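Local coordinates for protein succinylglutamate desuccinylase (Vibrio parahaemolyticus, PDB 2BCO) that probably hydrolyses N-succinylglutamate to succinate and glutamate, the last step of arginine breakdown by the AST pathway, using one bound zinc ion, at residues G61-E66 and E109-R114; R114-K119 and S201-Y206. All coordinates share one frame; numbering follows the deposited sequence.

Interaction 1. Residues G61-E66 and E109-R114; sequences GIHGDE and EENLNR. With ZN (zinc ion), chain C.
The imidazole of His63 meets the Asn111 side chain at its edge: OD1 lies close to the ring plane, and the ring and amide planes stand 54° apart. One face of the Arg114 guanidinium carries Asn111 ND2, displaced toward the rim. This is the zinc site of the AspA/AstE family, in which His63 and Glu66 belong to the HxxE segment and His155 is the third protein ligand. His63 binds zinc through ND1 at 2.4 Å, while Glu66 chelates it with both OE1 and OE2. The opposite ring nitrogen, NE2, donates to Asn111 OD1 over 2.6 Å; with zinc on ND1, this second bond would restrain the ring's rotation and probably strengthen ND1 as a donor to the metal. Asn111 has CG anti to its backbone N (chi1 -175°), which carries the amide to where OD1 reaches both His63 NE2 and, closing an Asx turn, Asn113 N at 2.9 Å. Ile62 packs at about a right angle across Leu112 and Asn113, its CD1 on Leu112 CD1 at 3.8 Å and its CG2 on Asn113 CB at 3.6 Å. A water joins the backbones, giving a hydrogen to Ile62 O and accepting one from Leu112 N. The two donors, His63 NE2 and Asn113 N, approach Asn111 OD1 from opposite faces of the amide, with NE2 38° out of the carbonyl plane.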
ATOM      1  N   GLY A  61       7.307   1.582  -3.964  1.00 12.65           N
ATOM      2  CA  GLY A  61       8.543   2.213  -3.566  1.00 12.20           C
ATOM      3  C   GLY A  61       8.492   3.356  -2.563  1.00 11.84           C
ATOM      4  O   GLY A  61       9.461   4.102  -2.480  1.00 13.61           O
ATOM      5  N   ILE A  62       7.395   3.516  -1.821  1.00  9.17           N
ATOM      6  CA  ILE A  62       7.325   4.566  -0.805  1.00  9.83           C
ATOM      7  C   ILE A  62       8.543   4.317   0.090  1.00 12.14           C
ATOM      8  O   ILE A  62       9.166   5.250   0.606  1.00 13.64           O
ATOM      9  CB  ILE A  62       6.010   4.475   0.027  1.00  9.52           C
ATOM     10  CG1 ILE A  62       4.873   5.157  -0.738  1.00 11.84           C
ATOM     11  CG2 ILE A  62       6.180   5.138   1.403  1.00  7.66           C
ATOM     12  CD1 ILE A  62       5.134   6.632  -1.056  1.00  8.66           C
ATOM     13  N   HIS A  63       8.860   3.033   0.245  1.00 10.88           N
ATOM     14  CA  HIS A  63      10.012   2.548   1.001  1.00 11.64           C
ATOM     15  C   HIS A  63      10.910   1.972  -0.098  1.00 11.53           C
ATOM     16  O   HIS A  63      10.485   1.095  -0.850  1.00 10.28           O
ATOM     17  CB  HIS A  63       9.581   1.462   1.993  1.00 10.28           C
ATOM     18  CG  HIS A  63       8.821   1.999   3.166  1.00 12.72           C
ATOM     19  ND1 HIS A  63       7.943   1.235   3.904  1.00 11.59           N
ATOM     20  CD2 HIS A  63       8.827   3.223   3.743  1.00 13.49           C
ATOM     21  CE1 HIS A  63       7.439   1.965   4.882  1.00 11.64           C
ATOM     22  NE2 HIS A  63       7.959   3.175   4.807  1.00 13.33           N
ATOM     23  N   GLY A  64      12.139   2.479  -0.187  1.00 14.58           N
ATOM     24  CA  GLY A  64      13.065   2.068  -1.234  1.00 12.75           C
ATOM     25  C   GLY A  64      13.405   0.608  -1.444  1.00 14.19           C
ATOM     26  O   GLY A  64      13.489   0.156  -2.589  1.00 13.82           O
ATOM     27  N   ASP A  65      13.606  -0.130  -0.354  1.00 16.92           N
ATOM     28  CA  ASP A  65      13.964  -1.546  -0.454  1.00 19.35           C
ATOM     29  C   ASP A  65      12.829  -2.538  -0.756  1.00 18.04           C
ATOM     30  O   ASP A  65      13.064  -3.736  -0.801  1.00 21.05           O
ATOM     31  CB  ASP A  65      14.711  -1.987   0.819  1.00 10.21           C
ATOM     32  CG  ASP A  65      13.952  -1.657   2.093  1.00 14.30           C
ATOM     33  OD1 ASP A  65      12.835  -1.097   2.017  1.00 14.10           O
ATOM     34  OD2 ASP A  65      14.475  -1.955   3.186  1.00 16.54           O
ATOM     35  N   GLU A  66      11.613  -2.060  -0.981  1.00 12.86           N
ATOM     36  CA  GLU A  66      10.495  -2.970  -1.269  1.00 12.22           C
ATOM     37  C   GLU A  66      10.275  -3.070  -2.777  1.00 11.40           C
ATOM     38  O   GLU A  66       9.327  -2.519  -3.335  1.00 11.51           O
ATOM     39  CB  GLU A  66       9.255  -2.473  -0.517  1.00 11.45           C
ATOM     40  CG  GLU A  66       9.466  -2.621   0.991  1.00  9.78           C
ATOM     41  CD  GLU A  66       8.479  -1.845   1.820  1.00 12.85           C
ATOM     42  OE1 GLU A  66       7.400  -1.506   1.293  1.00 17.19           O
ATOM     43  OE2 GLU A  66       8.780  -1.583   3.001  1.00  9.96           O
ATOM     44  N   GLU A 109      16.412   9.865   5.002  1.00 23.58           N
ATOM     45  CA  GLU A 109      16.419  10.621   6.236  1.00 23.82           C
ATOM     46  C   GLU A 109      15.269  10.215   7.157  1.00 22.26           C
ATOM     47  O   GLU A 109      15.487   9.956   8.336  1.00 23.28           O
ATOM     48  CB  GLU A 109      16.396  12.119   5.923  1.00 27.56           C
ATOM     49  CG  GLU A 109      17.648  12.554   5.168  1.00 30.93           C
ATOM     50  CD  GLU A 109      17.638  14.012   4.738  1.00 34.22           C
ATOM     51  OE1 GLU A 109      18.647  14.442   4.138  1.00 35.85           O
ATOM     52  OE2 GLU A 109      16.636  14.720   4.991  1.00 33.35           O
ATOM     53  N   GLU A 110      14.055  10.122   6.623  1.00 17.57           N
ATOM     54  CA  GLU A 110      12.906   9.746   7.448  1.00 17.95           C
ATOM     55  C   GLU A 110      11.894   8.884   6.676  1.00 14.12           C
ATOM     56  O   GLU A 110      11.784   8.994   5.460  1.00 12.64           O
ATOM     57  CB  GLU A 110      12.220  11.011   7.960  1.00 25.75           C
ATOM     58  CG  GLU A 110      11.619  10.876   9.337  1.00 31.88           C
ATOM     59  CD  GLU A 110      10.690  12.024   9.671  1.00 32.04           C
ATOM     60  OE1 GLU A 110      11.031  13.165   9.315  1.00 33.19           O
ATOM     61  OE2 GLU A 110       9.628  11.786  10.291  1.00 32.70           O
ATOM     62  N   ASN A 111      11.166   8.032   7.391  1.00 15.55           N
ATOM     63  CA  ASN A 111      10.154   7.149   6.797  1.00 12.55           C
ATOM     64  C   ASN A 111       9.154   7.990   6.002  1.00 11.79           C
ATOM     65  O   ASN A 111       8.374   8.742   6.576  1.00 11.47           O
ATOM     66  CB  ASN A 111       9.410   6.394   7.906  1.00 12.18           C
ATOM     67  CG  ASN A 111       8.419   5.349   7.373  1.00 13.12           C
ATOM     68  OD1 ASN A 111       8.032   5.355   6.206  1.00 12.40           O
ATOM     69  ND2 ASN A 111       8.002   4.457   8.247  1.00 15.49           N
ATOM     70  N   LEU A 112       9.164   7.846   4.685  1.00  9.39           N
ATOM     71  CA  LEU A 112       8.275   8.623   3.833  1.00 11.57           C
ATOM     72  C   LEU A 112       6.788   8.412   4.178  1.00 10.31           C
ATOM     73  O   LEU A 112       5.972   9.326   4.057  1.00 10.46           O
ATOM     74  CB  LEU A 112       8.526   8.246   2.366  1.00  9.58           C
ATOM     75  CG  LEU A 112       8.246   9.248   1.246  1.00 14.20           C
ATOM     76  CD1 LEU A 112       8.310   8.526  -0.098  1.00 13.86           C
ATOM     77  CD2 LEU A 112       6.898   9.885   1.420  1.00 13.01           C
ATOM     78  N   ASN A 113       6.438   7.216   4.633  1.00 13.88           N
ATOM     79  CA  ASN A 113       5.046   6.920   4.921  1.00 13.89           C
ATOM     80  C   ASN A 113       4.508   7.357   6.282  1.00 15.00           C
ATOM     81  O   ASN A 113       3.531   6.802   6.775  1.00 18.68           O
ATOM     82  CB  ASN A 113       4.786   5.434   4.684  1.00 11.79           C
ATOM     83  CG  ASN A 113       3.454   5.187   4.023  1.00 13.02           C
ATOM     84  OD1 ASN A 113       2.981   6.007   3.233  1.00 13.59           O
ATOM     85  ND2 ASN A 113       2.849   4.056   4.325  1.00 12.05           N
ATOM     86  N   ARG A 114       5.139   8.371   6.866  1.00 11.85           N
ATOM     87  CA  ARG A 114       4.713   8.940   8.137  1.00 13.79           C
ATOM     88  C   ARG A 114       4.577  10.450   7.961  1.00 11.36           C
ATOM     89  O   ARG A 114       4.254  11.171   8.897  1.00 11.00           O
ATOM     90  CB  ARG A 114       5.746   8.652   9.227  1.00 29.86           C
ATOM     91  CG  ARG A 114       5.532   7.332   9.949  1.00 41.69           C
ATOM     92  CD  ARG A 114       6.751   6.932  10.779  1.00 49.78           C
ATOM     93  NE  ARG A 114       6.613   5.582  11.327  1.00 58.11           N
ATOM     94  CZ  ARG A 114       7.623   4.847  11.785  1.00 61.93           C
ATOM     95  NH1 ARG A 114       8.861   5.322  11.764  1.00 65.07           N
ATOM     96  NH2 ARG A 114       7.397   3.628  12.258  1.00 65.75           N
TER
HETATM   97 ZN    ZN C 501       6.503  -0.481   3.135  1.00 46.01          ZN
HETATM   98  O   HOH W   1      10.735   5.917   2.869  1.00 15.77           O
HETATM   99  O   HOH W   2       6.174  -1.978   5.187  1.00 20.89           O

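Interaction 2. Residues R114-K119 and S201-Y206; sequences RLFDEK and STFSWY
Phe116 lays one ring face against the start of helix 203-211, where Phe203 is its main partner. The two ring planes are only 23° apart but strongly offset, with little mutual cover and centroids 4.9 Å apart; Phe203 CD1 sits over the rim of the Phe116 ring, 3.5 Å from its CZ. The backbone of Phe203 shares that ring, since its CA makes a CH-pi contact 3.8 Å from the ring centroid and 26° off the normal. Tyr206, one helical turn on, completes an aromatic cluster: its CB touches Phe116 CB at 3.9 Å, and its ring stands obliquely to the Phe116 ring. Trp205 brings the CZ3 edge of its indole to Phe116 O at 3.5 Å, with the oxygen near the ring plane, and reaches on to the CA of Asp117. A backbone hydrogen bond from Phe116 N to Ser201 O, 3.1 Å long, helps to position Phe116. Beside it, Ser201 CB lies 3.6 Å from Asp117 CG, whose OD2 is hydrogen-bonded to His121 NE2. The first turn of helix 203-211 is capped by Thr202, whose OG1 accepts from Trp205 N at 3.1 Å. Phe203 turns its ring away from its own backbone N (chi1 -171°), which brings CD1 over the Phe116 face, and it also meets His151 edge-to-face. Farther out, helix 125-141 adds Leu133 against Phe116 and Val137 against Phe203. The contact is thus largely apolar and aromatic around Phe116, with Ser201 tucked against Arg114 and Asp117 and one main-chain bond crossing; the Asp117 carboxylate finds its polar partners outside 201-206, in His121 and, at long range, Lys119.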
ATOM      1  N   ARG A 114       5.139   8.371   6.866  1.00 11.85           N
ATOM      2  CA  ARG A 114       4.713   8.940   8.137  1.00 13.79           C
ATOM      3  C   ARG A 114       4.577  10.450   7.961  1.00 11.36           C
ATOM      4  O   ARG A 114       4.254  11.171   8.897  1.00 11.00           O
ATOM      5  CB  ARG A 114       5.746   8.652   9.227  1.00 29.86           C
ATOM      6  CG  ARG A 114       5.532   7.332   9.949  1.00 41.69           C
ATOM      7  CD  ARG A 114       6.751   6.932  10.779  1.00 49.78           C
ATOM      8  NE  ARG A 114       6.613   5.582  11.327  1.00 58.11           N
ATOM      9  CZ  ARG A 114       7.623   4.847  11.785  1.00 61.93           C
ATOM     10  NH1 ARG A 114       8.861   5.322  11.764  1.00 65.07           N
ATOM     11  NH2 ARG A 114       7.397   3.628  12.258  1.00 65.75           N
ATOM     12  N   LEU A 115       4.798  10.912   6.738  1.00 15.60           N
ATOM     13  CA  LEU A 115       4.792  12.338   6.434  1.00 12.10           C
ATOM     14  C   LEU A 115       3.595  12.922   5.707  1.00 12.48           C
ATOM     15  O   LEU A 115       3.681  14.032   5.196  1.00 14.60           O
ATOM     16  CB  LEU A 115       6.053  12.666   5.636  1.00  8.25           C
ATOM     17  CG  LEU A 115       7.350  12.161   6.273  1.00  8.05           C
ATOM     18  CD1 LEU A 115       8.534  12.490   5.382  1.00  5.08           C
ATOM     19  CD2 LEU A 115       7.512  12.808   7.644  1.00  8.76           C
ATOM     20  N   PHE A 116       2.480  12.202   5.660  1.00 10.03           N
ATOM     21  CA  PHE A 116       1.304  12.715   4.970  1.00 13.39           C
ATOM     22  C   PHE A 116       0.242  13.335   5.874  1.00 15.99           C
ATOM     23  O   PHE A 116      -0.737  13.875   5.369  1.00 16.84           O
ATOM     24  CB  PHE A 116       0.673  11.619   4.111  1.00 10.55           C
ATOM     25  CG  PHE A 116       1.513  11.224   2.935  1.00  9.23           C
ATOM     26  CD1 PHE A 116       1.538  12.009   1.784  1.00  7.56           C
ATOM     27  CD2 PHE A 116       2.336  10.097   2.999  1.00  6.77           C
ATOM     28  CE1 PHE A 116       2.363  11.678   0.710  1.00  8.03           C
ATOM     29  CE2 PHE A 116       3.164   9.758   1.933  1.00  9.67           C
ATOM     30  CZ  PHE A 116       3.183  10.550   0.784  1.00 10.46           C
ATOM     31  N   ASP A 117       0.416  13.260   7.193  1.00 14.76           N
ATOM     32  CA  ASP A 117      -0.569  13.854   8.101  1.00 22.35           C
ATOM     33  C   ASP A 117      -0.320  15.344   8.352  1.00 26.78           C
ATOM     34  O   ASP A 117       0.704  15.892   7.944  1.00 24.65           O
ATOM     35  CB  ASP A 117      -0.633  13.095   9.438  1.00 31.43           C
ATOM     36  CG  ASP A 117       0.665  13.159  10.228  1.00 33.80           C
ATOM     37  OD1 ASP A 117       0.678  12.642  11.364  1.00 33.86           O
ATOM     38  OD2 ASP A 117       1.671  13.707   9.725  1.00 33.87           O
ATOM     39  N   GLU A 118      -1.266  15.988   9.027  1.00 39.02           N
ATOM     40  CA  GLU A 118      -1.181  17.418   9.309  1.00 45.29           C
ATOM     41  C   GLU A 118      -0.261  17.862  10.452  1.00 46.62           C
ATOM     42  O   GLU A 118      -0.216  19.047  10.769  1.00 46.68           O
ATOM     43  CB  GLU A 118      -2.589  17.985   9.543  1.00 72.35           C
ATOM     44  CG  GLU A 118      -3.420  18.150   8.276  1.00 79.92           C
ATOM     45  CD  GLU A 118      -4.825  18.675   8.550  1.00 84.16           C
ATOM     46  OE1 GLU A 118      -5.612  17.969   9.217  1.00 86.63           O
ATOM     47  OE2 GLU A 118      -5.142  19.798   8.097  1.00 86.24           O
ATOM     48  N   LYS A 119       0.466  16.934  11.069  1.00 46.89           N
ATOM     49  CA  LYS A 119       1.372  17.301  12.161  1.00 48.32           C
ATOM     50  C   LYS A 119       2.563  18.087  11.620  1.00 48.62           C
ATOM     51  O   LYS A 119       2.749  18.186  10.408  1.00 48.64           O
ATOM     52  CB  LYS A 119       1.885  16.053  12.882  1.00 70.54           C
ATOM     53  CG  LYS A 119       0.803  15.225  13.556  1.00 74.88           C
ATOM     54  CD  LYS A 119       1.396  13.959  14.163  1.00 77.67           C
ATOM     55  CE  LYS A 119       0.310  13.023  14.670  1.00 79.10           C
ATOM     56  NZ  LYS A 119       0.876  11.746  15.181  1.00 81.03           N
ATOM     57  N   SER A 201      -0.854   8.436   8.857  1.00 15.45           N
ATOM     58  CA  SER A 201      -0.008   9.416   8.194  1.00 14.97           C
ATOM     59  C   SER A 201       0.570   8.827   6.920  1.00 13.36           C
ATOM     60  O   SER A 201       1.524   9.375   6.359  1.00 14.81           O
ATOM     61  CB  SER A 201       1.143   9.810   9.114  1.00 16.50           C
ATOM     62  OG  SER A 201       1.965   8.669   9.360  1.00 19.47           O
ATOM     63  N   THR A 202      -0.003   7.714   6.467  1.00 10.27           N
ATOM     64  CA  THR A 202       0.493   7.055   5.265  1.00  8.99           C
ATOM     65  C   THR A 202      -0.047   7.658   3.984  1.00  9.23           C
ATOM     66  O   THR A 202      -0.978   8.457   3.994  1.00 12.82           O
ATOM     67  CB  THR A 202       0.164   5.554   5.266  1.00 12.35           C
ATOM     68  OG1 THR A 202      -1.263   5.377   5.222  1.00 12.80           O
ATOM     69  CG2 THR A 202       0.755   4.885   6.516  1.00  7.25           C
ATOM     70  N   PHE A 203       0.555   7.252   2.878  1.00  9.68           N
ATOM     71  CA  PHE A 203       0.176   7.732   1.562  1.00 10.57           C
ATOM     72  C   PHE A 203      -1.238   7.247   1.224  1.00 12.94           C
ATOM     73  O   PHE A 203      -2.039   7.985   0.640  1.00 15.00           O
ATOM     74  CB  PHE A 203       1.199   7.212   0.553  1.00  5.55           C
ATOM     75  CG  PHE A 203       1.065   7.792  -0.828  1.00  7.87           C
ATOM     76  CD1 PHE A 203       0.602   9.093  -1.024  1.00  7.37           C
ATOM     77  CD2 PHE A 203       1.466   7.052  -1.937  1.00  5.66           C
ATOM     78  CE1 PHE A 203       0.553   9.643  -2.294  1.00  7.25           C
ATOM     79  CE2 PHE A 203       1.426   7.594  -3.214  1.00  8.19           C
ATOM     80  CZ  PHE A 203       0.962   8.894  -3.395  1.00  7.52           C
ATOM     81  N   SER A 204      -1.532   6.003   1.599  1.00 10.09           N
ATOM     82  CA  SER A 204      -2.836   5.393   1.373  1.00  9.64           C
ATOM     83  C   SER A 204      -3.917   6.134   2.166  1.00 10.07           C
ATOM     84  O   SER A 204      -4.982   6.459   1.638  1.00  8.83           O
ATOM     85  CB  SER A 204      -2.790   3.922   1.808  1.00 11.75           C
ATOM     86  OG  SER A 204      -4.057   3.313   1.690  1.00 20.21           O
ATOM     87  N   TRP A 205      -3.637   6.389   3.441  1.00 13.38           N
ATOM     88  CA  TRP A 205      -4.579   7.103   4.296  1.00 13.11           C
ATOM     89  C   TRP A 205      -4.862   8.493   3.731  1.00 11.75           C
ATOM     90  O   TRP A 205      -5.994   8.960   3.770  1.00 14.96           O
ATOM     91  CB  TRP A 205      -4.032   7.240   5.725  1.00  9.58           C
ATOM     92  CG  TRP A 205      -4.758   8.292   6.546  1.00 14.27           C
ATOM     93  CD1 TRP A 205      -5.906   8.124   7.263  1.00 15.51           C
ATOM     94  CD2 TRP A 205      -4.422   9.689   6.655  1.00 11.39           C
ATOM     95  NE1 TRP A 205      -6.305   9.322   7.807  1.00 13.81           N
ATOM     96  CE2 TRP A 205      -5.418  10.292   7.452  1.00 13.26           C
ATOM     97  CE3 TRP A 205      -3.380  10.478   6.158  1.00 11.40           C
ATOM     98  CZ2 TRP A 205      -5.402  11.669   7.757  1.00 14.91           C
ATOM     99  CZ3 TRP A 205      -3.366  11.847   6.465  1.00 11.88           C
ATOM    100  CH2 TRP A 205      -4.371  12.423   7.257  1.00 12.44           C
ATOM    101  N   TYR A 206      -3.834   9.153   3.204  1.00 12.07           N
ATOM    102  CA  TYR A 206      -4.008  10.494   2.651  1.00 12.94           C
ATOM    103  C   TYR A 206      -5.033  10.545   1.512  1.00 13.13           C
ATOM    104  O   TYR A 206      -5.815  11.491   1.415  1.00 14.71           O
ATOM    105  CB  TYR A 206      -2.673  11.041   2.148  1.00 13.70           C
ATOM    106  CG  TYR A 206      -2.762  12.444   1.605  1.00 14.90           C
ATOM    107  CD1 TYR A 206      -2.672  13.544   2.452  1.00 16.86           C
ATOM    108  CD2 TYR A 206      -2.938  12.678   0.238  1.00 15.67           C
ATOM    109  CE1 TYR A 206      -2.745  14.852   1.954  1.00 17.52           C
ATOM    110  CE2 TYR A 206      -3.014  13.980  -0.269  1.00 14.18           C
ATOM    111  CZ  TYR A 206      -2.916  15.059   0.597  1.00 15.82           C
ATOM    112  OH  TYR A 206      -2.962  16.347   0.118  1.00 18.87           O
TER

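Overall arrangement
Interactions 1 and 2 lie with their centres about 12 Å apart in the catalytic domain; both segments of interaction 1 precede the later segment of interaction 2 in the sequence, and Arg114 is common to both. It lies in the loop between helices 98-102 and 125-141, whose earlier part meets the zinc loop after strand 55-60 and whose later part meets the start of helix 203-211. Their closest polar link is a probable hydrogen bond of 2.7 Å between Asn113 OD1 and Phe203 N. Helix 125-141 backs both contacts, through Ile129 and Leu133 among others. One continuous loop therefore connects the second shell of the zinc site to the N-terminal end of helix 203-211.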